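Local coordinates for protein ATP-dependent RNA helicase HrpB (Escherichia coli, PDB 6EUD) that hydrolyses ATP to ADP and phosphate as a DExH-box NTPase of the DEAH/RHA helicase type and binds single-stranded RNA, at residues G362-L367 with L390-L395; L367-C372 with K413-G418. All blocks are in the same frame, centred on the assembly; numbering follows the deposited sequence.

Contact 1 (G362-L367 with L390-L395); sequences GLLMEL and LAAKRL
Leu364 pushes one methyl, CD2, against the backbone and side chains of Ala392 and Lys393. This is the tight part of the contact. CD2 lies 3.4 Å from the backbone N of Lys393, a van der Waals contact of a methyl with a peptide nitrogen. The same CD2 is 3.7 Å from Ala392 CB. It rests on the backbone where Ala392 joins Lys393, with Lys393 CB as a further neighbour 4.2 Å away. Leu364 has CG anti to its N (chi1 -173°), which carries the fork out toward the second helix and puts CD2 at its front. The other branch, CD1, stays farther back. The small side chain of Ala392 is consistent with the close approach of the helices: Leu364 CA and Ala392 CA are 6.9 Å apart. The two helices, 361-370 and 386-398, are followed by short strands 402-403 and 406-407 and by helix 409-417. This order is consistent with the winged-helix domain that follows the second RecA-like domain in DEAH/RHA helicases. Leu396, one turn on from Ala392, also touches Leu364 and extends the apolar patch. The looser side belongs to Lys393, which is partly exposed. Only the root of its side chain meets Leu364. The chain then runs extended to CE, bends at chi4 (74°) and leads away from helix 361-370. Its NZ forms a salt bridge with Glu405, between the two short strands. On helix 361-370, Leu363 packs on helix 133-145, and Glu366 makes a salt bridge to Arg109.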
ATOM      1  N   GLY A 362     -10.643   0.891  -4.788  1.00 27.47           N
ATOM      2  CA  GLY A 362     -11.708   1.878  -4.869  1.00 27.91           C
ATOM      3  C   GLY A 362     -11.225   3.216  -5.431  1.00 40.29           C
ATOM      4  O   GLY A 362     -11.864   3.800  -6.310  1.00 36.81           O
ATOM      5  N   LEU A 363     -10.089   3.696  -4.921  1.00 35.56           N
ATOM      6  CA  LEU A 363      -9.504   4.950  -5.363  1.00 34.37           C
ATOM      7  C   LEU A 363      -9.158   4.912  -6.840  1.00 34.77           C
ATOM      8  O   LEU A 363      -9.403   5.867  -7.581  1.00 37.67           O
ATOM      9  CB  LEU A 363      -8.263   5.262  -4.536  1.00 38.96           C
ATOM     10  CG  LEU A 363      -7.421   6.443  -5.015  1.00 41.11           C
ATOM     11  CD1 LEU A 363      -8.256   7.707  -5.036  1.00 41.34           C
ATOM     12  CD2 LEU A 363      -6.256   6.607  -4.063  1.00 38.78           C
ATOM     13  N   LEU A 364      -8.586   3.798  -7.268  1.00 34.53           N
ATOM     14  CA  LEU A 364      -8.190   3.644  -8.661  1.00 37.66           C
ATOM     15  C   LEU A 364      -9.434   3.653  -9.547  1.00 38.40           C
ATOM     16  O   LEU A 364      -9.447   4.244 -10.625  1.00 41.98           O
ATOM     17  CB  LEU A 364      -7.385   2.351  -8.842  1.00 40.25           C
ATOM     18  CG  LEU A 364      -6.718   2.047 -10.184  1.00 43.55           C
ATOM     19  CD1 LEU A 364      -5.810   3.204 -10.569  1.00 42.13           C
ATOM     20  CD2 LEU A 364      -5.929   0.734 -10.113  1.00 40.73           C
ATOM     21  N   MET A 365     -10.483   2.997  -9.067  1.00 35.44           N
ATOM     22  CA  MET A 365     -11.757   2.978  -9.757  1.00 40.83           C
ATOM     23  C   MET A 365     -12.308   4.402  -9.867  1.00 38.99           C
ATOM     24  O   MET A 365     -12.795   4.779 -10.911  1.00 38.02           O
ATOM     25  CB  MET A 365     -12.729   2.046  -9.026  1.00 46.83           C
ATOM     26  CG  MET A 365     -14.103   1.899  -9.637  1.00 51.01           C
ATOM     27  SD  MET A 365     -14.085   0.966 -11.156  1.00 87.08           S
ATOM     28  CE  MET A 365     -13.526  -0.599 -10.560  1.00 56.32           C
ATOM     29  N   GLU A 366     -12.186   5.204  -8.806  1.00 37.23           N
ATOM     30  CA  GLU A 366     -12.623   6.607  -8.846  1.00 38.88           C
ATOM     31  C   GLU A 366     -11.843   7.468  -9.834  1.00 41.61           C
ATOM     32  O   GLU A 366     -12.440   8.233 -10.606  1.00 44.51           O
ATOM     33  CB  GLU A 366     -12.518   7.259  -7.466  1.00 42.50           C
ATOM     34  CG  GLU A 366     -13.395   6.643  -6.396  1.00 48.59           C
ATOM     35  CD  GLU A 366     -14.887   6.912  -6.583  1.00 52.04           C
ATOM     36  OE1 GLU A 366     -15.309   7.462  -7.630  1.00 52.37           O
ATOM     37  OE2 GLU A 366     -15.641   6.566  -5.655  1.00 51.64           O
ATOM     38  N   LEU A 367     -10.516   7.373  -9.785  1.00 41.23           N
ATOM     39  CA  LEU A 367      -9.652   8.138 -10.686  1.00 43.38           C
ATOM     40  C   LEU A 367      -9.903   7.778 -12.157  1.00 47.54           C
ATOM     41  O   LEU A 367      -9.934   8.662 -13.006  1.00 44.62           O
ATOM     42  CB  LEU A 367      -8.177   7.914 -10.332  1.00 43.31           C
ATOM     43  CG  LEU A 367      -7.761   8.349  -8.920  1.00 43.35           C
ATOM     44  CD1 LEU A 367      -6.291   8.061  -8.672  1.00 44.60           C
ATOM     45  CD2 LEU A 367      -8.076   9.829  -8.695  1.00 42.49           C
ATOM     46  N   LEU A 390      -0.267  -0.902  -7.979  1.00 45.11           N
ATOM     47  CA  LEU A 390      -0.062  -2.112  -8.770  1.00 42.94           C
ATOM     48  C   LEU A 390      -0.959  -3.230  -8.278  1.00 39.01           C
ATOM     49  O   LEU A 390      -1.571  -3.921  -9.078  1.00 45.54           O
ATOM     50  CB  LEU A 390       1.400  -2.564  -8.720  1.00 45.84           C
ATOM     51  CG  LEU A 390       2.288  -2.126  -9.884  1.00 54.67           C
ATOM     52  CD1 LEU A 390       1.791  -2.743 -11.194  1.00 59.33           C
ATOM     53  CD2 LEU A 390       2.388  -0.597 -10.003  1.00 57.54           C
ATOM     54  N   ALA A 391      -1.031  -3.419  -6.960  1.00 36.90           N
ATOM     55  CA  ALA A 391      -1.939  -4.423  -6.399  1.00 34.43           C
ATOM     56  C   ALA A 391      -3.374  -4.087  -6.780  1.00 34.56           C
ATOM     57  O   ALA A 391      -4.116  -4.977  -7.183  1.00 36.98           O
ATOM     58  CB  ALA A 391      -1.788  -4.525  -4.880  1.00 28.15           C
ATOM     59  N   ALA A 392      -3.753  -2.808  -6.681  1.00 32.96           N
ATOM     60  CA  ALA A 392      -5.079  -2.362  -7.129  1.00 36.56           C
ATOM     61  C   ALA A 392      -5.348  -2.672  -8.617  1.00 37.95           C
ATOM     62  O   ALA A 392      -6.389  -3.243  -8.967  1.00 35.97           O
ATOM     63  CB  ALA A 392      -5.253  -0.875  -6.861  1.00 38.91           C
ATOM     64  N   LYS A 393      -4.413  -2.297  -9.486  1.00 40.91           N
ATOM     65  CA  LYS A 393      -4.531  -2.596 -10.912  1.00 43.10           C
ATOM     66  C   LYS A 393      -4.757  -4.095 -11.141  1.00 45.64           C
ATOM     67  O   LYS A 393      -5.684  -4.486 -11.856  1.00 46.46           O
ATOM     68  CB  LYS A 393      -3.289  -2.122 -11.655  1.00 44.49           C
ATOM     69  CG  LYS A 393      -3.320  -2.330 -13.159  1.00 50.76           C
ATOM     70  CD  LYS A 393      -1.974  -1.905 -13.751  1.00 61.81           C
ATOM     71  CE  LYS A 393      -1.926  -1.996 -15.275  1.00 73.84           C
ATOM     72  NZ  LYS A 393      -2.698  -0.913 -15.964  1.00 80.91           N
ATOM     73  N   ARG A 394      -3.938  -4.929 -10.497  1.00 42.27           N
ATOM     74  CA  ARG A 394      -4.074  -6.374 -10.652  1.00 44.59           C
ATOM     75  C   ARG A 394      -5.442  -6.856 -10.217  1.00 42.39           C
ATOM     76  O   ARG A 394      -6.054  -7.648 -10.922  1.00 46.21           O
ATOM     77  CB  ARG A 394      -2.982  -7.122  -9.886  1.00 48.63           C
ATOM     78  CG  ARG A 394      -1.640  -7.051 -10.588  1.00 57.24           C
ATOM     79  CD  ARG A 394      -0.618  -7.998  -9.992  1.00 66.91           C
ATOM     80  NE  ARG A 394      -0.348  -7.669  -8.600  1.00 74.50           N
ATOM     81  CZ  ARG A 394       0.588  -6.816  -8.198  1.00 74.84           C
ATOM     82  NH1 ARG A 394       1.358  -6.211  -9.095  1.00 83.45           N
ATOM     83  NH2 ARG A 394       0.753  -6.578  -6.904  1.00 67.53           N
ATOM     84  N   LEU A 395      -5.940  -6.368  -9.084  1.00 37.89           N
ATOM     85  CA  LEU A 395      -7.277  -6.755  -8.636  1.00 35.18           C
ATOM     86  C   LEU A 395      -8.371  -6.352  -9.635  1.00 38.59           C
ATOM     87  O   LEU A 395      -9.278  -7.136  -9.912  1.00 40.56           O
ATOM     88  CB  LEU A 395      -7.592  -6.147  -7.264  1.00 32.81           C
ATOM     89  CG  LEU A 395      -9.050  -6.303  -6.781  1.00 33.14           C
ATOM     90  CD1 LEU A 395      -9.508  -7.777  -6.743  1.00 26.40           C
ATOM     91  CD2 LEU A 395      -9.228  -5.676  -5.404  1.00 30.12           C
TER

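Contact 2 (L367-C372 with K413-G418); sequences LLQWGC and KMAALG
The carbonyl O of Leu367 is held by two backbone N-H groups at the end of the helix whose Gln369 packs on Ala415. Cys372 N bonds to Leu367 O at 2.7 Å, and Gly371 N adds a weak bond at 3.0 Å. With the Cys372 bond, Gly371 N to Leu368 O (2.9 Å) makes the Schellman motif. Gly371 has positive phi (107°), and a side chain there would be jammed against the preceding carbonyl. Within this last turn, Gln369 reaches across to helix 409-417. Its CG is anti to the backbone N (chi1 -176°) and the chain stays extended, which carries the amide out over Ala415. The methyl of Ala415 rests over one face of that amide, with CB 3.7 Å from Gln369 CD and almost straight above it. CB also meets the aliphatic root, 3.8 Å from Gln369 CB. The carbonyl O of Ala415 lies above the same face, displaced past the amide's end. It is 3.5 Å from both Gln369 OE1, another acceptor, and NE2, and neither pair is a hydrogen bond. An alanine in place of Gln369 would keep CB but is likely to leave the Ala415 methyl without the flat amide that covers it. Gln369 also touches Arg109 and Gln112 of helix 106-113. This is a helix-helix contact beside a C-terminal Schellman motif, in what is probably the winged-helix domain.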
ATOM      1  N   LEU A 367     -10.516   7.373  -9.785  1.00 41.23           N
ATOM      2  CA  LEU A 367      -9.652   8.138 -10.686  1.00 43.38           C
ATOM      3  C   LEU A 367      -9.903   7.778 -12.157  1.00 47.54           C
ATOM      4  O   LEU A 367      -9.934   8.662 -13.006  1.00 44.62           O
ATOM      5  CB  LEU A 367      -8.177   7.914 -10.332  1.00 43.31           C
ATOM      6  CG  LEU A 367      -7.761   8.349  -8.920  1.00 43.35           C
ATOM      7  CD1 LEU A 367      -6.291   8.061  -8.672  1.00 44.60           C
ATOM      8  CD2 LEU A 367      -8.076   9.829  -8.695  1.00 42.49           C
ATOM      9  N   LEU A 368     -10.091   6.487 -12.455  1.00 49.69           N
ATOM     10  CA  LEU A 368     -10.388   6.055 -13.828  1.00 50.33           C
ATOM     11  C   LEU A 368     -11.708   6.642 -14.327  1.00 51.01           C
ATOM     12  O   LEU A 368     -11.766   7.215 -15.421  1.00 54.75           O
ATOM     13  CB  LEU A 368     -10.422   4.525 -13.923  1.00 51.52           C
ATOM     14  CG  LEU A 368      -9.073   3.803 -13.815  1.00 51.43           C
ATOM     15  CD1 LEU A 368      -9.298   2.327 -13.556  1.00 48.48           C
ATOM     16  CD2 LEU A 368      -8.231   4.007 -15.069  1.00 50.46           C
ATOM     17  N   GLN A 369     -12.757   6.509 -13.516  1.00 48.92           N
ATOM     18  CA  GLN A 369     -14.059   7.126 -13.790  1.00 51.23           C
ATOM     19  C   GLN A 369     -13.929   8.653 -13.888  1.00 47.38           C
ATOM     20  O   GLN A 369     -14.630   9.297 -14.655  1.00 46.04           O
ATOM     21  CB  GLN A 369     -15.073   6.751 -12.698  1.00 52.33           C
ATOM     22  CG  GLN A 369     -16.490   7.266 -12.927  1.00 59.18           C
ATOM     23  CD  GLN A 369     -17.368   7.113 -11.694  1.00 65.12           C
ATOM     24  OE1 GLN A 369     -16.875   6.863 -10.592  1.00 67.69           O
ATOM     25  NE2 GLN A 369     -18.673   7.256 -11.874  1.00 66.86           N
ATOM     26  N   TRP A 370     -13.017   9.230 -13.113  1.00 47.05           N
ATOM     27  CA  TRP A 370     -12.793  10.676 -13.165  1.00 47.75           C
ATOM     28  C   TRP A 370     -12.121  11.056 -14.486  1.00 48.17           C
ATOM     29  O   TRP A 370     -12.214  12.199 -14.937  1.00 49.11           O
ATOM     30  CB  TRP A 370     -11.951  11.141 -11.964  1.00 45.49           C
ATOM     31  CG  TRP A 370     -11.776  12.639 -11.882  1.00 49.88           C
ATOM     32  CD1 TRP A 370     -10.600  13.338 -11.968  1.00 49.88           C
ATOM     33  CD2 TRP A 370     -12.810  13.620 -11.710  1.00 52.88           C
ATOM     34  NE1 TRP A 370     -10.840  14.693 -11.856  1.00 50.96           N
ATOM     35  CE2 TRP A 370     -12.187  14.892 -11.692  1.00 52.84           C
ATOM     36  CE3 TRP A 370     -14.199  13.548 -11.557  1.00 52.60           C
ATOM     37  CZ2 TRP A 370     -12.909  16.077 -11.536  1.00 51.53           C
ATOM     38  CZ3 TRP A 370     -14.911  14.726 -11.402  1.00 52.63           C
ATOM     39  CH2 TRP A 370     -14.266  15.972 -11.394  1.00 51.35           C
ATOM     40  N   GLY A 371     -11.456  10.085 -15.105  1.00 47.44           N
ATOM     41  CA  GLY A 371     -10.814  10.298 -16.382  1.00 53.92           C
ATOM     42  C   GLY A 371      -9.311  10.369 -16.250  1.00 59.20           C
ATOM     43  O   GLY A 371      -8.595  10.623 -17.213  1.00 62.43           O
ATOM     44  N   CYS A 372      -8.836  10.138 -15.039  1.00 59.72           N
ATOM     45  CA  CYS A 372      -7.414  10.172 -14.740  1.00 64.45           C
ATOM     46  C   CYS A 372      -6.769   8.851 -15.172  1.00 73.73           C
ATOM     47  O   CYS A 372      -7.190   7.777 -14.732  1.00 74.78           O
ATOM     48  CB  CYS A 372      -7.206  10.438 -13.240  1.00 56.24           C
ATOM     49  SG  CYS A 372      -5.518  10.718 -12.706  1.00128.36           S
ATOM     50  N   LYS A 413     -19.775   0.245 -15.439  1.00 42.61           N
ATOM     51  CA  LYS A 413     -20.944  -0.031 -14.625  1.00 42.24           C
ATOM     52  C   LYS A 413     -20.523  -0.152 -13.159  1.00 40.75           C
ATOM     53  O   LYS A 413     -21.196   0.356 -12.274  1.00 41.46           O
ATOM     54  CB  LYS A 413     -21.654  -1.290 -15.128  1.00 41.25           C
ATOM     55  CG  LYS A 413     -22.185  -1.123 -16.555  1.00 43.80           C
ATOM     56  CD  LYS A 413     -22.671  -2.430 -17.172  1.00 51.74           C
ATOM     57  CE  LYS A 413     -22.820  -2.267 -18.683  1.00 61.40           C
ATOM     58  NZ  LYS A 413     -23.025  -3.549 -19.418  1.00 66.12           N
ATOM     59  N   MET A 414     -19.379  -0.775 -12.904  1.00 41.56           N
ATOM     60  CA  MET A 414     -18.913  -0.922 -11.527  1.00 41.74           C
ATOM     61  C   MET A 414     -18.677   0.445 -10.909  1.00 44.19           C
ATOM     62  O   MET A 414     -19.016   0.674  -9.743  1.00 45.33           O
ATOM     63  CB  MET A 414     -17.636  -1.751 -11.458  1.00 36.74           C
ATOM     64  CG  MET A 414     -17.807  -3.147 -11.953  1.00 38.35           C
ATOM     65  SD  MET A 414     -16.241  -4.032 -12.008  1.00 48.53           S
ATOM     66  CE  MET A 414     -16.702  -5.388 -13.093  1.00 72.74           C
ATOM     67  N   ALA A 415     -18.109   1.351 -11.702  1.00 46.35           N
ATOM     68  CA  ALA A 415     -17.811   2.700 -11.236  1.00 47.32           C
ATOM     69  C   ALA A 415     -19.085   3.485 -10.956  1.00 46.03           C
ATOM     70  O   ALA A 415     -19.127   4.291 -10.038  1.00 53.28           O
ATOM     71  CB  ALA A 415     -16.950   3.434 -12.252  1.00 48.53           C
ATOM     72  N   ALA A 416     -20.121   3.250 -11.750  1.00 42.40           N
ATOM     73  CA  ALA A 416     -21.398   3.913 -11.524  1.00 45.26           C
ATOM     74  C   ALA A 416     -21.986   3.540 -10.151  1.00 47.84           C
ATOM     75  O   ALA A 416     -22.512   4.400  -9.455  1.00 50.71           O
ATOM     76  CB  ALA A 416     -22.383   3.570 -12.644  1.00 41.73           C
ATOM     77  N   LEU A 417     -21.884   2.266  -9.762  1.00 46.64           N
ATOM     78  CA  LEU A 417     -22.419   1.820  -8.476  1.00 44.90           C
ATOM     79  C   LEU A 417     -21.752   2.528  -7.305  1.00 44.77           C
ATOM     80  O   LEU A 417     -22.387   2.778  -6.278  1.00 50.57           O
ATOM     81  CB  LEU A 417     -22.264   0.308  -8.299  1.00 43.73           C
ATOM     82  CG  LEU A 417     -23.000  -0.620  -9.250  1.00 46.12           C
ATOM     83  CD1 LEU A 417     -22.822  -2.031  -8.764  1.00 43.60           C
ATOM     84  CD2 LEU A 417     -24.469  -0.261  -9.348  1.00 48.76           C
ATOM     85  N   GLY A 418     -20.466   2.833  -7.451  1.00 41.91           N
ATOM     86  CA  GLY A 418     -19.746   3.618  -6.457  1.00 40.25           C
ATOM     87  C   GLY A 418     -19.333   2.788  -5.267  1.00 42.33           C
ATOM     88  O   GLY A 418     -18.800   3.277  -4.292  1.00 45.82           O
TER

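How the contacts relate
Contacts 1 and 2 use successive parts of helix 361-370, and Leu367 belongs to both. Their centres are about 10 Å apart. Contact 1 joins this helix to helix 386-398, and contact 2 joins it to helix 409-417. Helix 361-370 thus packs on two later helices. The segments of the two contacts alternate along the chain. Met365 bridges the contacts directly: its SD packs 3.9 Å from Ala415 CB. Met365 also touches Leu396 and Ala401, and Met414 reaches Ala401 too. Helix 106-113 also packs against helix 361-370. Both contacts lie away from the predicted ATP site and the DEFH box.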